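Long-range contact in trans-4-hydroxy-L-proline dehydratase (Clostridioides difficile 70-100-2010, PDB 6VXC), which catalyses the radical-based dehydration of trans-4-hydroxy-L-proline to (S)-1-pyrroline-5-carboxylate in anaerobic hydroxyproline breakdown: residues Y164-R176 against P342-S354. Numbering follows the deposited sequence.
Sequences YEAGMFTEFMEQR and PAPPKVGITLKES
Q175 lays its carboxamide alongside T350 of the short helix 348-353 and V347 beside it. The amide grips the backbone of V347 twice. V347 N donates to Q175 OE1 at 3.1 Å, in the carbonyl plane and on a lone pair. Q175 NE2 returns a bond to V347 O at 2.9 Å, but it comes from above that carbonyl plane. The other N-H of NE2 goes to E174 OE2, so three bonds fix the rotation of the amide. Water 4 also donates to Q175 OE1.

E174 sends its chain past T350 in the opposite direction, with CG 3.3 Å from T350 OG1. Its OE1 accepts from Y164 OH at 2.6 Å, on the syn side but tilted out of the carboxylate plane, and R149 forms a salt bridge with OE2. The Y164 hydroxyl also rests against I349 CG1. Water 3 ties E174 OE2 to I349 N in the first turn of the helix.

At the other end of that helix, E353 and T170 come from opposite directions. T170 OG1 donates to E353 OE1 at 2.5 Å, on its syn side and out of the carboxylate plane. With chi1 at 72°, OG1 lies between the backbone N and carbonyl carbon, and CG2 is left to touch I349 CG2. The same carboxylate oxygen lies at the edge of the F172 ring, 3.2 Å from CE1, with ring and carboxylate planes 85° apart. Water 1 accepts from E171 N and lies within bonding distance of E353 OE2 and E174 OE1.

R176 crosses P344 at about a right angle, NH2 lying 3.9 Å from P344 CD, and also touches the K346 chain; its charge is paired with D359.

The contact joins the loop after helix 158-166 to helix 348-353 in the buried interior of the PFL-like domain. F172 lies about 8 Å, side chain to side chain, from C454, the probable cysteine radical site of this glycyl radical enzyme.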
loop_
_atom_site.group_PDB
_atom_site.type_symbol
_atom_site.label_atom_id
_atom_site.label_comp_id
_atom_site.label_asym_id
_atom_site.label_seq_id
_atom_site.Cartn_x
_atom_site.Cartn_y
_atom_site.Cartn_z
ATOM N N TYR A 164 -17.998 -10.931 -5.964
ATOM C CA TYR A 164 -16.649 -11.202 -5.476
ATOM C C TYR A 164 -16.039 -12.407 -6.183
ATOM O O TYR A 164 -14.931 -12.331 -6.738
ATOM C CB TYR A 164 -16.704 -11.404 -3.952
ATOM C CG TYR A 164 -15.458 -11.977 -3.307
ATOM C CD1 TYR A 164 -14.306 -11.207 -3.139
ATOM C CD2 TYR A 164 -15.454 -13.276 -2.808
ATOM C CE1 TYR A 164 -13.182 -11.735 -2.532
ATOM C CE2 TYR A 164 -14.346 -13.809 -2.191
ATOM C CZ TYR A 164 -13.213 -13.043 -2.057
ATOM O OH TYR A 164 -12.128 -13.618 -1.444
ATOM N N GLU A 165 -16.786 -13.510 -6.243
ATOM C CA GLU A 165 -16.271 -14.726 -6.861
ATOM C C GLU A 165 -16.012 -14.547 -8.347
ATOM O O GLU A 165 -15.129 -15.208 -8.896
ATOM C CB GLU A 165 -17.246 -15.877 -6.627
ATOM C CG GLU A 165 -17.113 -16.473 -5.267
ATOM C CD GLU A 165 -18.256 -17.401 -4.946
ATOM O OE1 GLU A 165 -19.032 -17.729 -5.878
ATOM O OE2 GLU A 165 -18.386 -17.785 -3.764
ATOM N N ALA A 166 -16.767 -13.675 -9.011
ATOM C CA ALA A 166 -16.608 -13.426 -10.441
ATOM C C ALA A 166 -15.488 -12.443 -10.783
ATOM O O ALA A 166 -15.220 -12.226 -11.965
ATOM C CB ALA A 166 -17.916 -12.889 -11.020
ATOM N N GLY A 167 -14.850 -11.832 -9.798
ATOM C CA GLY A 167 -13.810 -10.868 -10.080
ATOM C C GLY A 167 -14.300 -9.475 -10.408
ATOM O O GLY A 167 -13.555 -8.715 -11.028
ATOM N N MET A 168 -15.524 -9.106 -9.993
ATOM C CA MET A 168 -15.983 -7.731 -10.156
ATOM C C MET A 168 -15.231 -6.777 -9.229
ATOM O O MET A 168 -15.099 -5.589 -9.531
ATOM C CB MET A 168 -17.492 -7.617 -9.876
ATOM C CG MET A 168 -18.399 -8.447 -10.776
ATOM S SD MET A 168 -18.027 -8.226 -12.547
ATOM C CE MET A 168 -18.196 -6.445 -12.779
ATOM N N PHE A 169 -14.810 -7.254 -8.069
ATOM C CA PHE A 169 -14.103 -6.407 -7.121
ATOM C C PHE A 169 -13.395 -7.318 -6.131
ATOM O O PHE A 169 -13.609 -8.530 -6.124
ATOM C CB PHE A 169 -15.049 -5.410 -6.440
ATOM C CG PHE A 169 -16.230 -6.042 -5.705
ATOM C CD1 PHE A 169 -16.053 -6.662 -4.471
ATOM C CD2 PHE A 169 -17.514 -5.958 -6.221
ATOM C CE1 PHE A 169 -17.148 -7.206 -3.769
ATOM C CE2 PHE A 169 -18.619 -6.508 -5.535
ATOM C CZ PHE A 169 -18.430 -7.136 -4.307
ATOM N N THR A 170 -12.529 -6.730 -5.309
ATOM C CA THR A 170 -11.850 -7.478 -4.258
ATOM C C THR A 170 -12.267 -6.913 -2.903
ATOM O O THR A 170 -12.990 -5.924 -2.823
ATOM C CB THR A 170 -10.317 -7.437 -4.402
ATOM O OG1 THR A 170 -9.847 -6.127 -4.059
ATOM C CG2 THR A 170 -9.855 -7.791 -5.836
ATOM N N GLU A 171 -11.786 -7.545 -1.836
ATOM C CA GLU A 171 -12.140 -7.178 -0.464
ATOM C C GLU A 171 -10.882 -7.124 0.400
ATOM O O GLU A 171 -10.300 -8.162 0.721
ATOM C CB GLU A 171 -13.143 -8.168 0.131
ATOM C CG GLU A 171 -13.418 -7.876 1.595
ATOM C CD GLU A 171 -13.711 -6.415 1.841
ATOM O OE1 GLU A 171 -14.587 -5.866 1.148
ATOM O OE2 GLU A 171 -13.074 -5.812 2.718
ATOM N N PHE A 172 -10.494 -5.919 0.808
ATOM C CA PHE A 172 -9.214 -5.742 1.484
ATOM C C PHE A 172 -9.196 -6.330 2.888
ATOM O O PHE A 172 -8.133 -6.718 3.374
ATOM C CB PHE A 172 -8.857 -4.257 1.534
ATOM C CG PHE A 172 -7.827 -3.856 0.524
ATOM C CD1 PHE A 172 -7.883 -4.361 -0.772
ATOM C CD2 PHE A 172 -6.780 -3.025 0.875
ATOM C CE1 PHE A 172 -6.921 -4.023 -1.709
ATOM C CE2 PHE A 172 -5.815 -2.675 -0.064
ATOM C CZ PHE A 172 -5.887 -3.189 -1.362
ATOM N N MET A 173 -10.345 -6.443 3.554
ATOM C CA MET A 173 -10.321 -6.839 4.956
ATOM C C MET A 173 -10.577 -8.334 5.165
ATOM O O MET A 173 -10.813 -8.761 6.299
ATOM C CB MET A 173 -11.314 -5.996 5.763
ATOM C CG MET A 173 -10.662 -4.810 6.469
ATOM S SD MET A 173 -9.781 -3.714 5.305
ATOM C CE MET A 173 -11.141 -2.874 4.515
ATOM N N GLU A 174 -10.476 -9.150 4.111
ATOM C CA GLU A 174 -10.720 -10.577 4.292
ATOM C C GLU A 174 -9.569 -11.281 5.002
ATOM O O GLU A 174 -9.796 -12.277 5.692
ATOM C CB GLU A 174 -11.013 -11.262 2.952
ATOM C CG GLU A 174 -9.880 -11.272 1.922
ATOM C CD GLU A 174 -10.088 -12.355 0.865
ATOM O OE1 GLU A 174 -10.405 -12.007 -0.302
ATOM O OE2 GLU A 174 -9.959 -13.556 1.222
ATOM N N GLN A 175 -8.330 -10.832 4.802
ATOM C CA GLN A 175 -7.171 -11.475 5.411
ATOM C C GLN A 175 -6.257 -10.511 6.150
ATOM O O GLN A 175 -5.205 -10.936 6.639
ATOM C CB GLN A 175 -6.357 -12.209 4.349
ATOM C CG GLN A 175 -7.066 -13.413 3.742
ATOM C CD GLN A 175 -6.310 -13.962 2.573
ATOM O OE1 GLN A 175 -5.082 -14.085 2.625
ATOM N NE2 GLN A 175 -7.026 -14.294 1.499
ATOM N N ARG A 176 -6.600 -9.230 6.200
ATOM C CA ARG A 176 -5.769 -8.219 6.829
ATOM C C ARG A 176 -6.671 -7.189 7.475
ATOM O O ARG A 176 -7.843 -7.053 7.114
ATOM C CB ARG A 176 -4.818 -7.522 5.829
ATOM C CG ARG A 176 -3.953 -8.474 5.035
ATOM C CD ARG A 176 -2.882 -7.751 4.252
ATOM N NE ARG A 176 -1.754 -7.402 5.100
ATOM C CZ ARG A 176 -0.632 -6.845 4.661
ATOM N NH1 ARG A 176 -0.490 -6.568 3.365
ATOM N NH2 ARG A 176 0.342 -6.584 5.515
ATOM N N PRO A 342 8.713 -9.207 5.798
ATOM C CA PRO A 342 7.769 -9.411 4.694
ATOM C C PRO A 342 6.342 -9.100 5.126
ATOM O O PRO A 342 6.003 -9.103 6.307
ATOM C CB PRO A 342 7.927 -10.900 4.367
ATOM C CG PRO A 342 8.318 -11.509 5.683
ATOM C CD PRO A 342 9.213 -10.480 6.338
ATOM N N ALA A 343 5.506 -8.815 4.141
ATOM C CA ALA A 343 4.070 -8.842 4.364
ATOM C C ALA A 343 3.667 -10.273 4.717
ATOM O O ALA A 343 4.074 -11.205 4.021
ATOM C CB ALA A 343 3.324 -8.362 3.117
ATOM N N PRO A 344 2.923 -10.491 5.800
ATOM C CA PRO A 344 2.583 -11.865 6.175
ATOM C C PRO A 344 1.848 -12.573 5.067
ATOM O O PRO A 344 1.198 -11.938 4.213
ATOM C CB PRO A 344 1.708 -11.677 7.426
ATOM C CG PRO A 344 2.214 -10.415 8.031
ATOM C CD PRO A 344 2.547 -9.528 6.845
ATOM N N PRO A 345 1.903 -13.904 5.033
ATOM C CA PRO A 345 1.475 -14.648 3.845
ATOM C C PRO A 345 0.010 -14.425 3.486
ATOM O O PRO A 345 -0.864 -14.368 4.350
ATOM C CB PRO A 345 1.738 -16.110 4.232
ATOM C CG PRO A 345 1.755 -16.102 5.726
ATOM C CD PRO A 345 2.359 -14.794 6.109
ATOM N N LYS A 346 -0.236 -14.304 2.186
ATOM C CA LYS A 346 -1.554 -14.162 1.596
ATOM C C LYS A 346 -1.912 -15.405 0.788
ATOM O O LYS A 346 -1.041 -16.078 0.232
ATOM C CB LYS A 346 -1.598 -12.934 0.680
ATOM C CG LYS A 346 -1.044 -11.647 1.294
ATOM C CD LYS A 346 -0.418 -10.757 0.192
ATOM C CE LYS A 346 0.287 -9.546 0.780
ATOM N NZ LYS A 346 1.185 -8.862 -0.188
ATOM N N VAL A 347 -3.209 -15.682 0.691
ATOM C CA VAL A 347 -3.722 -16.750 -0.151
ATOM C C VAL A 347 -4.897 -16.209 -0.946
ATOM O O VAL A 347 -5.358 -15.089 -0.731
ATOM C CB VAL A 347 -4.143 -18.000 0.651
ATOM C CG1 VAL A 347 -2.935 -18.641 1.313
ATOM C CG2 VAL A 347 -5.238 -17.653 1.683
ATOM N N GLY A 348 -5.355 -17.018 -1.894
ATOM C CA GLY A 348 -6.564 -16.679 -2.628
ATOM C C GLY A 348 -6.469 -15.334 -3.318
ATOM O O GLY A 348 -5.431 -14.965 -3.877
ATOM N N ILE A 349 -7.573 -14.585 -3.269
ATOM C CA ILE A 349 -7.666 -13.325 -4.006
ATOM C C ILE A 349 -6.701 -12.277 -3.443
ATOM O O ILE A 349 -6.166 -11.449 -4.184
ATOM C CB ILE A 349 -9.113 -12.799 -4.011
ATOM C CG1 ILE A 349 -10.092 -13.860 -4.544
ATOM C CG2 ILE A 349 -9.196 -11.519 -4.832
ATOM C CD1 ILE A 349 -9.786 -14.313 -5.936
ATOM N N THR A 350 -6.504 -12.265 -2.123
ATOM C CA THR A 350 -5.593 -11.293 -1.532
ATOM C C THR A 350 -4.203 -11.399 -2.148
ATOM O O THR A 350 -3.553 -10.383 -2.404
ATOM C CB THR A 350 -5.530 -11.483 -0.017
ATOM O OG1 THR A 350 -6.855 -11.409 0.527
ATOM C CG2 THR A 350 -4.647 -10.391 0.619
ATOM N N LEU A 351 -3.720 -12.618 -2.373
ATOM C CA LEU A 351 -2.432 -12.784 -3.038
ATOM C C LEU A 351 -2.482 -12.268 -4.474
ATOM O O LEU A 351 -1.589 -11.531 -4.911
ATOM C CB LEU A 351 -2.019 -14.255 -2.970
ATOM C CG LEU A 351 -0.642 -14.792 -3.375
ATOM C CD1 LEU A 351 -0.559 -15.064 -4.847
ATOM C CD2 LEU A 351 0.525 -13.915 -2.880
ATOM N N LYS A 352 -3.537 -12.616 -5.211
ATOM C CA LYS A 352 -3.633 -12.210 -6.611
ATOM C C LYS A 352 -3.599 -10.695 -6.746
ATOM O O LYS A 352 -3.025 -10.158 -7.702
ATOM C CB LYS A 352 -4.924 -12.771 -7.222
ATOM C CG LYS A 352 -5.012 -14.298 -7.275
ATOM C CD LYS A 352 -6.312 -14.752 -7.958
ATOM C CE LYS A 352 -6.231 -16.194 -8.427
ATOM N NZ LYS A 352 -7.165 -16.457 -9.558
ATOM N N GLU A 353 -4.200 -9.984 -5.793
ATOM C CA GLU A 353 -4.246 -8.537 -5.893
ATOM C C GLU A 353 -3.004 -7.873 -5.314
ATOM O O GLU A 353 -2.765 -6.697 -5.599
ATOM C CB GLU A 353 -5.501 -7.973 -5.209
ATOM C CG GLU A 353 -5.573 -8.187 -3.690
ATOM C CD GLU A 353 -6.932 -7.783 -3.098
ATOM O OE1 GLU A 353 -7.441 -6.710 -3.459
ATOM O OE2 GLU A 353 -7.499 -8.535 -2.273
ATOM N N SER A 354 -2.195 -8.596 -4.526
ATOM C CA SER A 354 -1.000 -8.026 -3.919
ATOM C C SER A 354 0.091 -9.106 -3.905
ATOM O O SER A 354 0.546 -9.555 -2.866
ATOM C CB SER A 354 -1.290 -7.507 -2.509
ATOM O OG SER A 354 -0.159 -6.853 -1.951
HETATM O O HOH W 1 -10.068 -9.793 -1.936
HETATM O O HOH W 2 -7.081 -9.154 2.911
HETATM O O HOH W 3 -9.372 -15.050 -0.982
HETATM O O HOH W 4 -3.567 -14.834 4.634
HETATM O O HOH W 5 1.720 -6.489 0.858
#